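Local coordinates for protein diguanylate cyclase (Vibrio cholerae serotype O1, PDB 6EIB) that catalyses, through this GGDEF (here GGEEF) domain, the condensation of two GTP molecules into cyclic di-GMP, a second messenger involved in biofilm formation, at residues D37-K42 with K146-G151; H96-I101 with L119-S124. One frame throughout, in Å; residues are numbered along the deposited sequence.

From the N terminus, the chain enters strand 31-38, whose end and following turn supply the first half of contact 1. It then passes through helices 41-48 and 50-67 and the hairpin of strands 73-76 and 81-87 before reaching helix 91-107. Contact 2 folds this helix onto strand 119-125, closing a short loop. Contact 1 closes only later, when the end of helix 133-148 and the turn after it return to D37-K42, so contact 2 is nested inside contact 1. The two are joined through the sheet, where strands 31-38 and 119-125 are neighbours and D37 O probably accepts a hydrogen bond from C120 N.

Contact 1: D37-K42 with K146-G151; sequences DIDNFK and KAKRNG
K148 leaves its helix with CG anti to the carbonyl carbon and then bends twice, at chi3 (71°) and chi4 (75°), which curls its ammonium group toward the end of strand 31-38. From the strand side D37 extends its carboxylate with CG anti to the backbone N (chi1 -166°). The carboxylate meets the lysine at a slant and forms a rather long salt bridge, D37 OD2 to K148 NZ at 3.5 Å. The D39 side chain instead runs alongside the lysine, head to tail. D39 OD1 stays 4.0 Å from K148 NZ, too far for a salt bridge.

A water fills that gap. It accepts from K148 NZ at 2.7 Å and donates to both D39 OD1 and the backbone O of D37, thus joining three groups. A second water donates to D39 OD1 and, at 3.0 Å, to G151 O, so OD1 receives two water bonds while OD2 is held by the backbone N of N153. G151 closes the type I turn that starts at K148, with G151 N bonded to K148 O at 3.2 Å. At its backbone angles a side chain would collide with the carbonyl O of N150, which calls for glycine.

D37, I38 and E80 probably bind magnesium, as in related enzymes, and E80, the predicted proton acceptor, has its carboxylate close to that of D37. K148 and the ordered waters thus adjoin the acidic end of strand 31-38, where magnesium probably binds, an arrangement consistent with the active site of a GGDEF diguanylate cyclase.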
loop_
_atom_site.group_PDB
_atom_site.type_symbol
_atom_site.label_atom_id
_atom_site.label_comp_id
_atom_site.label_asym_id
_atom_site.label_seq_id
_atom_site.Cartn_x
_atom_site.Cartn_y
_atom_site.Cartn_z
ATOM N N ASP A 37 -0.914 -4.884 -3.302
ATOM C CA ASP A 37 -1.670 -6.119 -3.333
ATOM C C ASP A 37 -0.676 -7.268 -3.193
ATOM O O ASP A 37 0.326 -7.333 -3.890
ATOM C CB ASP A 37 -2.492 -6.239 -4.618
ATOM C CG ASP A 37 -3.553 -7.338 -4.530
ATOM O OD1 ASP A 37 -4.526 -7.177 -3.751
ATOM O OD2 ASP A 37 -3.470 -8.320 -5.289
ATOM N N ILE A 38 -0.972 -8.161 -2.267
ATOM C CA ILE A 38 -0.150 -9.332 -2.050
ATOM C C ILE A 38 -0.356 -10.341 -3.179
ATOM O O ILE A 38 -1.515 -10.661 -3.528
ATOM C CB ILE A 38 -0.479 -9.970 -0.714
ATOM C CG1 ILE A 38 -0.193 -8.947 0.417
ATOM C CG2 ILE A 38 0.321 -11.282 -0.541
ATOM C CD1 ILE A 38 -0.684 -9.404 1.796
ATOM N N ASP A 39 0.747 -10.824 -3.749
ATOM C CA ASP A 39 0.673 -11.780 -4.871
ATOM C C ASP A 39 0.313 -13.155 -4.365
ATOM O O ASP A 39 0.851 -13.590 -3.350
ATOM C CB ASP A 39 2.007 -11.860 -5.635
ATOM C CG ASP A 39 2.339 -10.574 -6.401
ATOM O OD1 ASP A 39 1.494 -10.168 -7.226
ATOM O OD2 ASP A 39 3.439 -9.965 -6.154
ATOM N N ASN A 40 -0.591 -13.835 -5.070
ATOM C CA ASN A 40 -0.973 -15.203 -4.730
ATOM C C ASN A 40 -1.399 -15.449 -3.296
ATOM O O ASN A 40 -1.077 -16.505 -2.721
ATOM C CB ASN A 40 0.175 -16.169 -5.054
ATOM C CG ASN A 40 0.577 -16.110 -6.495
ATOM O OD1 ASN A 40 1.728 -15.871 -6.817
ATOM N ND2 ASN A 40 -0.386 -16.329 -7.383
ATOM N N PHE A 41 -2.132 -14.494 -2.731
ATOM C CA PHE A 41 -2.537 -14.582 -1.340
ATOM C C PHE A 41 -3.553 -15.694 -1.168
ATOM O O PHE A 41 -3.574 -16.367 -0.131
ATOM C CB PHE A 41 -3.131 -13.239 -0.849
ATOM C CG PHE A 41 -3.306 -13.171 0.638
ATOM C CD1 PHE A 41 -2.187 -13.177 1.483
ATOM C CD2 PHE A 41 -4.575 -13.114 1.205
ATOM C CE1 PHE A 41 -2.343 -13.126 2.871
ATOM C CE2 PHE A 41 -4.742 -13.055 2.599
ATOM C CZ PHE A 41 -3.622 -13.067 3.428
ATOM N N LYS A 42 -4.399 -15.891 -2.178
ATOM C CA LYS A 42 -5.339 -17.002 -2.140
ATOM C C LYS A 42 -4.597 -18.334 -2.074
ATOM O O LYS A 42 -4.957 -19.194 -1.280
ATOM C CB LYS A 42 -6.262 -16.977 -3.350
ATOM C CG LYS A 42 -7.131 -15.750 -3.387
ATOM C CD LYS A 42 -8.086 -15.798 -4.570
ATOM C CE LYS A 42 -8.745 -14.451 -4.737
ATOM N NZ LYS A 42 -7.735 -13.511 -5.329
ATOM N N LYS A 146 -0.933 -1.874 -13.543
ATOM C CA LYS A 146 0.109 -1.767 -14.562
ATOM C C LYS A 146 1.346 -2.579 -14.093
ATOM O O LYS A 146 1.949 -3.346 -14.865
ATOM C CB LYS A 146 0.432 -0.292 -14.786
ATOM C CG LYS A 146 1.357 0.087 -15.932
ATOM C CD LYS A 146 1.644 1.617 -15.880
ATOM C CE LYS A 146 0.349 2.465 -15.686
ATOM N NZ LYS A 146 0.557 3.922 -15.249
ATOM N N ALA A 147 1.694 -2.432 -12.815
ATOM C CA ALA A 147 2.804 -3.198 -12.237
ATOM C C ALA A 147 2.584 -4.710 -12.400
ATOM O O ALA A 147 3.468 -5.455 -12.827
ATOM C CB ALA A 147 2.972 -2.832 -10.754
ATOM N N LYS A 148 1.378 -5.150 -12.072
ATOM C CA LYS A 148 0.997 -6.562 -12.144
ATOM C C LYS A 148 1.083 -7.159 -13.555
ATOM O O LYS A 148 1.196 -8.378 -13.704
ATOM C CB LYS A 148 -0.409 -6.721 -11.577
ATOM C CG LYS A 148 -0.476 -6.476 -10.089
ATOM C CD LYS A 148 -1.937 -6.466 -9.603
ATOM C CE LYS A 148 -2.559 -7.842 -9.626
ATOM N NZ LYS A 148 -2.015 -8.614 -8.479
ATOM N N ARG A 149 1.032 -6.329 -14.597
ATOM C CA ARG A 149 1.114 -6.849 -15.961
ATOM C C ARG A 149 2.456 -7.541 -16.225
ATOM O O ARG A 149 2.561 -8.350 -17.161
ATOM C CB ARG A 149 0.946 -5.740 -17.012
ATOM C CG ARG A 149 -0.396 -5.069 -17.093
ATOM C CD ARG A 149 -1.557 -6.004 -17.119
ATOM N NE ARG A 149 -1.844 -6.480 -18.464
ATOM C CZ ARG A 149 -2.810 -7.347 -18.777
ATOM N NH1 ARG A 149 -3.613 -7.847 -17.846
ATOM N NH2 ARG A 149 -2.958 -7.722 -20.032
ATOM N N ASN A 150 3.488 -7.180 -15.455
ATOM C CA ASN A 150 4.831 -7.721 -15.688
ATOM C C ASN A 150 5.205 -8.838 -14.728
ATOM O O ASN A 150 6.336 -9.313 -14.697
ATOM C CB ASN A 150 5.846 -6.581 -15.633
ATOM C CG ASN A 150 5.747 -5.693 -16.852
ATOM O OD1 ASN A 150 6.288 -5.996 -17.910
ATOM N ND2 ASN A 150 5.020 -4.604 -16.713
ATOM N N GLY A 151 4.226 -9.248 -13.941
ATOM C CA GLY A 151 4.376 -10.353 -13.018
ATOM C C GLY A 151 4.192 -9.993 -11.556
ATOM O O GLY A 151 3.684 -8.911 -11.207
HETATM O O HOH W 1 -0.114 -8.361 -6.520
HETATM O O HOH W 2 1.173 -9.537 -9.686
#

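Contact 2: H96-I101 with L119-S124; sequences HLAEQI and LCAGVS
A98 sits at the middle of this interface, its methyl directed from helix 91-107 at strand 119-125 and set between two strand residues. A98 CB meets V123 CG2 at 3.9 Å. On the neighbouring inward position A121 CB approaches A98 CB to 4.2 Å, methyl against methyl. With such small side chains on both elements the backbones come close: the CA atoms of A98 and A121 are 6.6 Å apart, and the axes of segments 96-101 and 119-124 approach to 8.8 Å. The segments run almost exactly antiparallel, at 175°, so that one turn along the helix from A98 leads back toward the start of the strand.

There I101 meets L119, the bulkier pair of the contact. At chi1 62° the CG of L119 is wedged between its own N and C, a rotamer that lifts the branched end off the sheet toward the helix. CG2 of I101, placed opposite the backbone N, is the branch that touches L119 CD2, at 4.0 Å, and the two side chains cross at about a right angle. The same two residues also pack against helix 50-67, I101 on F64 and V67, L119 on L60, while A98 and A121 both touch I34 of the adjacent strand.

All five touching residues are apolar and buried. L119, A121 and V123, every second residue of the strand, point to the same face of the sheet, the face packed by helix 91-107. This helix links strand 81-87 to strand 119-125 across strand 31-38, a beta-alpha-beta crossover belonging to the ferredoxin-like core that GGDEF domains share with the nucleotide cyclases.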
loop_
_atom_site.group_PDB
_atom_site.type_symbol
_atom_site.label_atom_id
_atom_site.label_comp_id
_atom_site.label_asym_id
_atom_site.label_seq_id
_atom_site.Cartn_x
_atom_site.Cartn_y
_atom_site.Cartn_z
ATOM N N HIS A 96 9.909 5.309 -3.469
ATOM C CA HIS A 96 11.049 4.686 -2.833
ATOM C C HIS A 96 10.627 3.865 -1.616
ATOM O O HIS A 96 11.078 2.737 -1.441
ATOM C CB HIS A 96 12.062 5.737 -2.414
ATOM C CG HIS A 96 12.753 6.395 -3.564
ATOM N ND1 HIS A 96 13.040 5.726 -4.736
ATOM C CD2 HIS A 96 13.264 7.643 -3.707
ATOM C CE1 HIS A 96 13.675 6.543 -5.561
ATOM N NE2 HIS A 96 13.829 7.711 -4.959
ATOM N N LEU A 97 9.726 4.400 -0.802
ATOM C CA LEU A 97 9.207 3.648 0.327
ATOM C C LEU A 97 8.495 2.390 -0.141
ATOM O O LEU A 97 8.650 1.299 0.437
ATOM C CB LEU A 97 8.255 4.501 1.143
ATOM C CG LEU A 97 8.944 5.692 1.804
ATOM C CD1 LEU A 97 7.888 6.582 2.442
ATOM C CD2 LEU A 97 10.032 5.239 2.818
ATOM N N ALA A 98 7.729 2.536 -1.211
ATOM C CA ALA A 98 6.994 1.383 -1.703
ATOM C C ALA A 98 7.949 0.281 -2.123
ATOM O O ALA A 98 7.698 -0.893 -1.824
ATOM C CB ALA A 98 6.092 1.783 -2.840
ATOM N N GLU A 99 9.040 0.650 -2.799
ATOM C CA GLU A 99 10.020 -0.329 -3.249
ATOM C C GLU A 99 10.696 -1.059 -2.091
ATOM O O GLU A 99 10.985 -2.268 -2.196
ATOM C CB GLU A 99 11.102 0.326 -4.120
ATOM C CG GLU A 99 10.717 0.631 -5.566
ATOM C CD GLU A 99 10.547 -0.626 -6.443
ATOM O OE1 GLU A 99 10.724 -1.769 -5.970
ATOM O OE2 GLU A 99 10.272 -0.469 -7.641
ATOM N N GLN A 100 10.995 -0.315 -1.021
ATOM C CA GLN A 100 11.596 -0.900 0.178
ATOM C C GLN A 100 10.629 -1.903 0.821
ATOM O O GLN A 100 11.041 -2.967 1.278
ATOM C CB GLN A 100 11.977 0.192 1.183
ATOM C CG GLN A 100 13.144 1.065 0.747
ATOM C CD GLN A 100 13.544 2.062 1.814
ATOM O OE1 GLN A 100 12.701 2.556 2.558
ATOM N NE2 GLN A 100 14.839 2.358 1.902
ATOM N N ILE A 101 9.349 -1.544 0.896
ATOM C CA ILE A 101 8.367 -2.474 1.423
ATOM C C ILE A 101 8.305 -3.746 0.544
ATOM O O ILE A 101 8.267 -4.857 1.080
ATOM C CB ILE A 101 6.964 -1.820 1.494
ATOM C CG1 ILE A 101 6.951 -0.697 2.526
ATOM C CG2 ILE A 101 5.833 -2.856 1.810
ATOM C CD1 ILE A 101 5.842 0.291 2.277
ATOM N N LEU A 119 4.653 -8.925 -3.310
ATOM C CA LEU A 119 3.549 -7.987 -3.442
ATOM C C LEU A 119 3.817 -7.099 -4.639
ATOM O O LEU A 119 4.939 -7.079 -5.138
ATOM C CB LEU A 119 3.383 -7.166 -2.134
ATOM C CG LEU A 119 4.506 -6.242 -1.639
ATOM C CD1 LEU A 119 4.492 -4.884 -2.355
ATOM C CD2 LEU A 119 4.380 -6.048 -0.126
ATOM N N CYS A 120 2.799 -6.390 -5.127
ATOM C CA CYS A 120 3.016 -5.357 -6.139
ATOM C C CYS A 120 2.504 -4.074 -5.537
ATOM O O CYS A 120 1.697 -4.126 -4.622
ATOM C CB CYS A 120 2.271 -5.635 -7.446
ATOM S SG CYS A 120 3.007 -7.031 -8.367
ATOM N N ALA A 121 2.936 -2.940 -6.075
ATOM C CA ALA A 121 2.501 -1.665 -5.522
ATOM C C ALA A 121 2.328 -0.680 -6.641
ATOM O O ALA A 121 3.068 -0.718 -7.640
ATOM C CB ALA A 121 3.539 -1.122 -4.464
ATOM N N GLY A 122 1.332 0.191 -6.500
ATOM C CA GLY A 122 1.187 1.281 -7.443
ATOM C C GLY A 122 1.224 2.561 -6.605
ATOM O O GLY A 122 0.700 2.579 -5.481
ATOM N N VAL A 123 1.798 3.620 -7.152
ATOM C CA VAL A 123 1.975 4.882 -6.405
ATOM C C VAL A 123 1.472 6.121 -7.148
ATOM O O VAL A 123 1.724 6.302 -8.340
ATOM C CB VAL A 123 3.452 5.121 -6.094
ATOM C CG1 VAL A 123 3.607 6.322 -5.172
ATOM C CG2 VAL A 123 4.083 3.862 -5.500
ATOM N N SER A 124 0.771 7.008 -6.451
ATOM C CA SER A 124 0.466 8.268 -7.073
ATOM C C SER A 124 0.401 9.294 -5.978
ATOM O O SER A 124 0.717 9.007 -4.814
ATOM C CB SER A 124 -0.871 8.218 -7.847
ATOM O OG SER A 124 -1.003 9.353 -8.720
#